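Local coordinates for protein nickel-dependent hydrogenase large subunit (Allochromatium vinosum, PDB 3MYR) that forms the nickel-iron-bearing large subunit of a heterodimeric hydrogenase that oxidises molecular hydrogen, probably recycling the hydrogen released by nitrogenase, at residues A236-L239 and A240-R243; K269-G272 and E273-E276. One frame throughout, in Å; residues are numbered along the deposited sequence.

Contact 1 (A236-L239 and A240-R243); sequences AKRL and AEVR
Glu241 takes Lys237 and Arg238 on a single oxygen, an i/i+4 and i/i+3 salt-bridge network on the first turns of helix 236-265. Lys237 NZ stands 2.9 Å from Glu241 OE2 and meets it from above the carboxylate plane. From the other face, though only 17° out of that plane, Arg238 NH1 reaches Glu241 OE2 on its syn side at 2.8 Å, with an almost straight N-H (164°). Bends at chi2 and chi3 (-109°) carry the Arg238 guanidinium across to the Glu241 carboxylate, with OE2 at its edge. Two opposite-faced donors thus grip OE2 and probably bias Glu241 toward the carboxylate form. Arg238 NH2 turns to Glu242 and the carbonyl of Thr237, both of the small subunit, so the network ties the helix start to the subunit interface. Inside the helix, i+4 amides satisfy the carbonyls of Ala236, Lys237, Arg238 and Leu239; Leu239 O also bonds Tyr448 of helix 426-456. Val242 packs on Phe204, Ile207 and Phe208 of helix 203-209, while its CG2 sits 3.2 Å from Arg238 O, the carbonyl that accepts Val242 N at 3.1 Å.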
ATOM      1  N   ALA B 236      -0.524  30.716   4.838  1.00 21.52           N
ATOM      2  CA  ALA B 236       0.731  30.900   4.062  1.00 23.69           C
ATOM      3  C   ALA B 236       1.881  30.035   4.590  1.00 22.26           C
ATOM      4  O   ALA B 236       2.658  29.478   3.814  1.00 23.60           O
ATOM      5  CB  ALA B 236       1.157  32.380   4.059  1.00 23.02           C
ATOM      6  N   LYS B 237       1.968  29.933   5.914  1.00 22.55           N
ATOM      7  CA  LYS B 237       2.946  29.087   6.571  1.00 21.73           C
ATOM      8  C   LYS B 237       2.791  27.642   6.172  1.00 21.74           C
ATOM      9  O   LYS B 237       3.764  27.006   5.723  1.00 22.69           O
ATOM     10  CB  LYS B 237       2.823  29.230   8.080  1.00 22.08           C
ATOM     11  CG  LYS B 237       3.957  28.493   8.829  1.00 22.55           C
ATOM     12  CD  LYS B 237       3.527  27.069   9.236  1.00 18.29           C
ATOM     13  CE  LYS B 237       4.462  26.345  10.275  1.00 17.97           C
ATOM     14  NZ  LYS B 237       3.920  24.926  10.509  1.00 23.17           N
ATOM     15  N   ARG B 238       1.592  27.083   6.279  1.00 22.62           N
ATOM     16  CA  ARG B 238       1.435  25.659   5.845  1.00 22.71           C
ATOM     17  C   ARG B 238       1.697  25.484   4.332  1.00 23.47           C
ATOM     18  O   ARG B 238       2.288  24.485   3.875  1.00 21.85           O
ATOM     19  CB  ARG B 238       0.059  25.111   6.192  1.00 20.56           C
ATOM     20  CG  ARG B 238      -0.290  25.180   7.698  1.00 26.86           C
ATOM     21  CD  ARG B 238       0.707  24.258   8.373  1.00 34.46           C
ATOM     22  NE  ARG B 238       0.132  23.049   8.876  1.00 37.13           N
ATOM     23  CZ  ARG B 238       0.801  22.000   9.380  1.00 37.75           C
ATOM     24  NH1 ARG B 238       2.135  21.881   9.384  1.00 28.20           N
ATOM     25  NH2 ARG B 238       0.090  21.012   9.840  1.00 34.77           N
ATOM     26  N   LEU B 239       1.273  26.467   3.548  1.00 22.80           N
ATOM     27  CA  LEU B 239       1.467  26.350   2.115  1.00 23.47           C
ATOM     28  C   LEU B 239       2.966  26.418   1.725  1.00 24.05           C
ATOM     29  O   LEU B 239       3.367  25.858   0.690  1.00 23.64           O
ATOM     30  CB  LEU B 239       0.656  27.444   1.382  1.00 23.69           C
ATOM     31  CG  LEU B 239      -0.856  27.109   1.472  1.00 26.69           C
ATOM     32  CD1 LEU B 239      -1.784  28.299   1.214  1.00 28.51           C
ATOM     33  CD2 LEU B 239      -1.330  25.829   0.722  1.00 25.34           C
ATOM     34  N   ALA B 240       3.770  27.148   2.513  1.00 23.48           N
ATOM     35  CA  ALA B 240       5.219  27.236   2.251  1.00 22.90           C
ATOM     36  C   ALA B 240       5.847  25.883   2.492  1.00 22.91           C
ATOM     37  O   ALA B 240       6.722  25.499   1.764  1.00 21.32           O
ATOM     38  CB  ALA B 240       5.877  28.240   3.163  1.00 22.92           C
ATOM     39  N   GLU B 241       5.432  25.182   3.554  1.00 22.07           N
ATOM     40  CA  GLU B 241       5.958  23.808   3.789  1.00 23.38           C
ATOM     41  C   GLU B 241       5.583  22.863   2.625  1.00 22.53           C
ATOM     42  O   GLU B 241       6.374  22.059   2.184  1.00 22.21           O
ATOM     43  CB  GLU B 241       5.367  23.255   5.103  1.00 21.07           C
ATOM     44  CG  GLU B 241       5.685  24.137   6.347  1.00 23.25           C
ATOM     45  CD  GLU B 241       5.113  23.541   7.685  1.00 33.63           C
ATOM     46  OE1 GLU B 241       5.893  22.919   8.436  1.00 40.83           O
ATOM     47  OE2 GLU B 241       3.885  23.575   7.922  1.00 35.89           O
ATOM     48  N   VAL B 242       4.368  22.986   2.108  1.00 21.82           N
ATOM     49  CA  VAL B 242       3.947  22.122   1.023  1.00 20.91           C
ATOM     50  C   VAL B 242       4.851  22.393  -0.194  1.00 23.54           C
ATOM     51  O   VAL B 242       5.296  21.464  -0.891  1.00 24.35           O
ATOM     52  CB  VAL B 242       2.526  22.425   0.665  1.00 20.23           C
ATOM     53  CG1 VAL B 242       2.109  21.732  -0.700  1.00 19.93           C
ATOM     54  CG2 VAL B 242       1.583  22.077   1.839  1.00 19.24           C
ATOM     55  N   ARG B 243       5.140  23.675  -0.445  1.00 23.51           N
ATOM     56  CA  ARG B 243       5.985  23.984  -1.587  1.00 24.54           C
ATOM     57  C   ARG B 243       7.364  23.314  -1.500  1.00 22.62           C
ATOM     58  O   ARG B 243       7.909  22.803  -2.487  1.00 21.29           O
ATOM     59  CB  ARG B 243       6.200  25.487  -1.682  1.00 23.35           C
ATOM     60  CG  ARG B 243       7.151  25.763  -2.854  1.00 32.32           C
ATOM     61  CD  ARG B 243       7.749  27.182  -2.748  1.00 45.77           C
ATOM     62  NE  ARG B 243       6.820  28.108  -3.394  1.00 55.13           N
ATOM     63  CZ  ARG B 243       6.784  28.342  -4.708  1.00 60.56           C
ATOM     64  NH1 ARG B 243       7.623  27.729  -5.558  1.00 54.96           N
ATOM     65  NH2 ARG B 243       5.874  29.182  -5.181  1.00 61.45           N
TER

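Contact 2 (K269-G272 and E273-E276); sequences KDWG and ERGE
A 3-10 turn at 269-272, in the loop between helix 236-265 and strand 281-288, is where the Arg274 side chain folds back over Asp270 and Trp271. Two successive i+3 bonds build the turn: Gly272 N to Lys269 O, and Glu273 N to Asp270 O at 2.9 Å. Arg274 holds its CG between its own backbone N and carbonyl carbon (chi1 61°) and bends again at chi3, which lays the chain across one face of the indole. Its CD makes a CH-pi contact 3.7 Å from the centroid of the Trp271 six-membered ring, and CZ gives a cation-pi contact over the five-membered ring. The guanidinium stands steeply on the indole, the planes 73° apart, with NH1 lowered to the face, 3.3 Å from Trp271 CE2. That same NH1 sends a nearly straight bond (173°) to Asp270 OD1 at 3.1 Å; Asp270 OD1 lies in the guanidinium plane, while NH1 meets it from above the carboxylate plane. Asp270 OD1 also pairs with Arg178, and a water donates to Asp270 OD1 and accepts a weak bond from Arg274 NH2; Arg274 NE is taken by the carbonyl of Asn533. A second water links Lys269 O to Glu273 OE2. Trp271 is buried, edge-to-face with Trp116 and against Glu544, Arg547 and Thr548 of helix 543-551. A leucine in place of Trp271 would probably take the pi face from under Arg274, leaving its guanidinium less firmly placed and held by polar bonds alone, and open a gap beside Trp116. The whole is a 3-10 turn leading into an extended loop, fastened by an Asp-Arg salt bridge and a cation-pi contact.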
ATOM      1  N   LYS B 269      18.903  -5.898 -20.575  1.00 25.36           N
ATOM      2  CA  LYS B 269      18.148  -5.506 -21.732  1.00 25.40           C
ATOM      3  C   LYS B 269      17.391  -6.721 -22.219  1.00 26.60           C
ATOM      4  O   LYS B 269      16.299  -6.556 -22.764  1.00 25.45           O
ATOM      5  CB  LYS B 269      19.086  -5.021 -22.850  1.00 25.23           C
ATOM      6  CG  LYS B 269      19.591  -3.550 -22.651  1.00 26.37           C
ATOM      7  CD  LYS B 269      20.708  -3.287 -23.722  1.00 30.96           C
ATOM      8  CE  LYS B 269      21.342  -1.937 -23.532  1.00 29.25           C
ATOM      9  NZ  LYS B 269      22.104  -1.491 -24.752  1.00 30.26           N
ATOM     10  N   ASP B 270      17.924  -7.923 -21.993  1.00 25.43           N
ATOM     11  CA  ASP B 270      17.183  -9.156 -22.347  1.00 27.07           C
ATOM     12  C   ASP B 270      15.870  -9.314 -21.501  1.00 25.39           C
ATOM     13  O   ASP B 270      14.938 -10.028 -21.911  1.00 25.96           O
ATOM     14  CB  ASP B 270      18.055 -10.417 -22.189  1.00 25.27           C
ATOM     15  CG  ASP B 270      18.573 -10.582 -20.762  1.00 31.69           C
ATOM     16  OD1 ASP B 270      18.329 -11.637 -20.124  1.00 30.23           O
ATOM     17  OD2 ASP B 270      19.174  -9.614 -20.231  1.00 35.48           O
ATOM     18  N   TRP B 271      15.747  -8.581 -20.395  1.00 24.71           N
ATOM     19  CA  TRP B 271      14.492  -8.599 -19.603  1.00 23.65           C
ATOM     20  C   TRP B 271      13.468  -7.726 -20.308  1.00 24.18           C
ATOM     21  O   TRP B 271      12.335  -7.559 -19.836  1.00 23.18           O
ATOM     22  CB  TRP B 271      14.744  -8.167 -18.121  1.00 23.00           C
ATOM     23  CG  TRP B 271      15.339  -9.360 -17.398  1.00 23.69           C
ATOM     24  CD1 TRP B 271      16.640  -9.780 -17.450  1.00 26.25           C
ATOM     25  CD2 TRP B 271      14.612 -10.378 -16.695  1.00 23.96           C
ATOM     26  NE1 TRP B 271      16.781 -10.977 -16.772  1.00 24.73           N
ATOM     27  CE2 TRP B 271      15.564 -11.371 -16.296  1.00 26.22           C
ATOM     28  CE3 TRP B 271      13.246 -10.541 -16.340  1.00 19.76           C
ATOM     29  CZ2 TRP B 271      15.195 -12.545 -15.602  1.00 24.85           C
ATOM     30  CZ3 TRP B 271      12.889 -11.634 -15.582  1.00 22.68           C
ATOM     31  CH2 TRP B 271      13.862 -12.661 -15.243  1.00 24.30           C
ATOM     32  N   GLY B 272      13.893  -7.138 -21.416  1.00 22.50           N
ATOM     33  CA  GLY B 272      12.954  -6.442 -22.299  1.00 24.35           C
ATOM     34  C   GLY B 272      12.334  -7.439 -23.278  1.00 24.53           C
ATOM     35  O   GLY B 272      11.562  -7.054 -24.151  1.00 22.85           O
ATOM     36  N   GLU B 273      12.590  -8.737 -23.096  1.00 25.58           N
ATOM     37  CA  GLU B 273      12.073  -9.733 -24.042  1.00 25.52           C
ATOM     38  C   GLU B 273      11.252 -10.778 -23.363  1.00 25.78           C
ATOM     39  O   GLU B 273      10.908 -11.816 -23.998  1.00 28.25           O
ATOM     40  CB  GLU B 273      13.229 -10.424 -24.816  1.00 26.29           C
ATOM     41  CG  GLU B 273      14.125  -9.400 -25.576  1.00 33.36           C
ATOM     42  CD  GLU B 273      15.330 -10.087 -26.257  1.00 42.02           C
ATOM     43  OE1 GLU B 273      15.070 -11.090 -26.965  1.00 46.90           O
ATOM     44  OE2 GLU B 273      16.508  -9.617 -26.097  1.00 39.29           O
ATOM     45  N   ARG B 274      10.949 -10.582 -22.087  1.00 21.98           N
ATOM     46  CA  ARG B 274      10.107 -11.548 -21.415  1.00 24.38           C
ATOM     47  C   ARG B 274       9.147 -10.832 -20.488  1.00 21.92           C
ATOM     48  O   ARG B 274       9.405  -9.677 -20.112  1.00 23.12           O
ATOM     49  CB  ARG B 274      10.963 -12.615 -20.636  1.00 22.75           C
ATOM     50  CG  ARG B 274      11.871 -12.089 -19.546  1.00 23.22           C
ATOM     51  CD  ARG B 274      12.755 -13.209 -18.904  1.00 27.56           C
ATOM     52  NE  ARG B 274      13.610 -13.826 -19.927  1.00 31.60           N
ATOM     53  CZ  ARG B 274      14.842 -13.384 -20.201  1.00 35.65           C
ATOM     54  NH1 ARG B 274      15.405 -12.400 -19.454  1.00 30.69           N
ATOM     55  NH2 ARG B 274      15.538 -13.955 -21.159  1.00 33.08           N
ATOM     56  N   GLY B 275       8.130 -11.551 -20.024  1.00 21.02           N
ATOM     57  CA  GLY B 275       7.338 -11.100 -18.862  1.00 21.13           C
ATOM     58  C   GLY B 275       6.138 -10.228 -19.243  1.00 23.85           C
ATOM     59  O   GLY B 275       5.671  -9.381 -18.462  1.00 24.88           O
ATOM     60  N   GLU B 276       5.619 -10.414 -20.449  1.00 24.22           N
ATOM     61  CA  GLU B 276       4.349  -9.739 -20.813  1.00 26.32           C
ATOM     62  C   GLU B 276       3.560 -10.636 -21.786  1.00 28.01           C
ATOM     63  O   GLU B 276       3.825 -10.647 -22.989  1.00 26.44           O
ATOM     64  CB  GLU B 276       4.577  -8.327 -21.397  1.00 26.55           C
ATOM     65  CG  GLU B 276       3.314  -7.413 -21.342  1.00 27.30           C
ATOM     66  CD  GLU B 276       2.198  -7.868 -22.364  1.00 32.22           C
ATOM     67  OE1 GLU B 276       1.160  -8.441 -21.948  1.00 26.92           O
ATOM     68  OE2 GLU B 276       2.365  -7.651 -23.577  1.00 29.78           O
TER
HETATM   69  O   HOH W   1      16.392  -7.112 -25.674  1.00 30.91           O
HETATM   70  O   HOH W   2      18.250 -14.454 -20.704  1.00 36.50           O

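Overall arrangement
Contact 1 lies at the surface and contact 2 is partly buried, on opposite sides of the chain's centre with their centres about 44 Å apart; they do not touch. In sequence they bracket helix 236-265: one occupies its first turns, the other the loop beyond its end. Both face helix 426-456, contact 1 through Tyr448 and Ile452, contact 2 through Thr426 and Arg429. Their chemistry differs accordingly. Residues 236-243 combine a regular helical backbone with a salt-bridge network reaching the small subunit, whereas residues 269-276 pair charge with an aromatic face, use water bridges and stay within the large subunit, against helix 543-551.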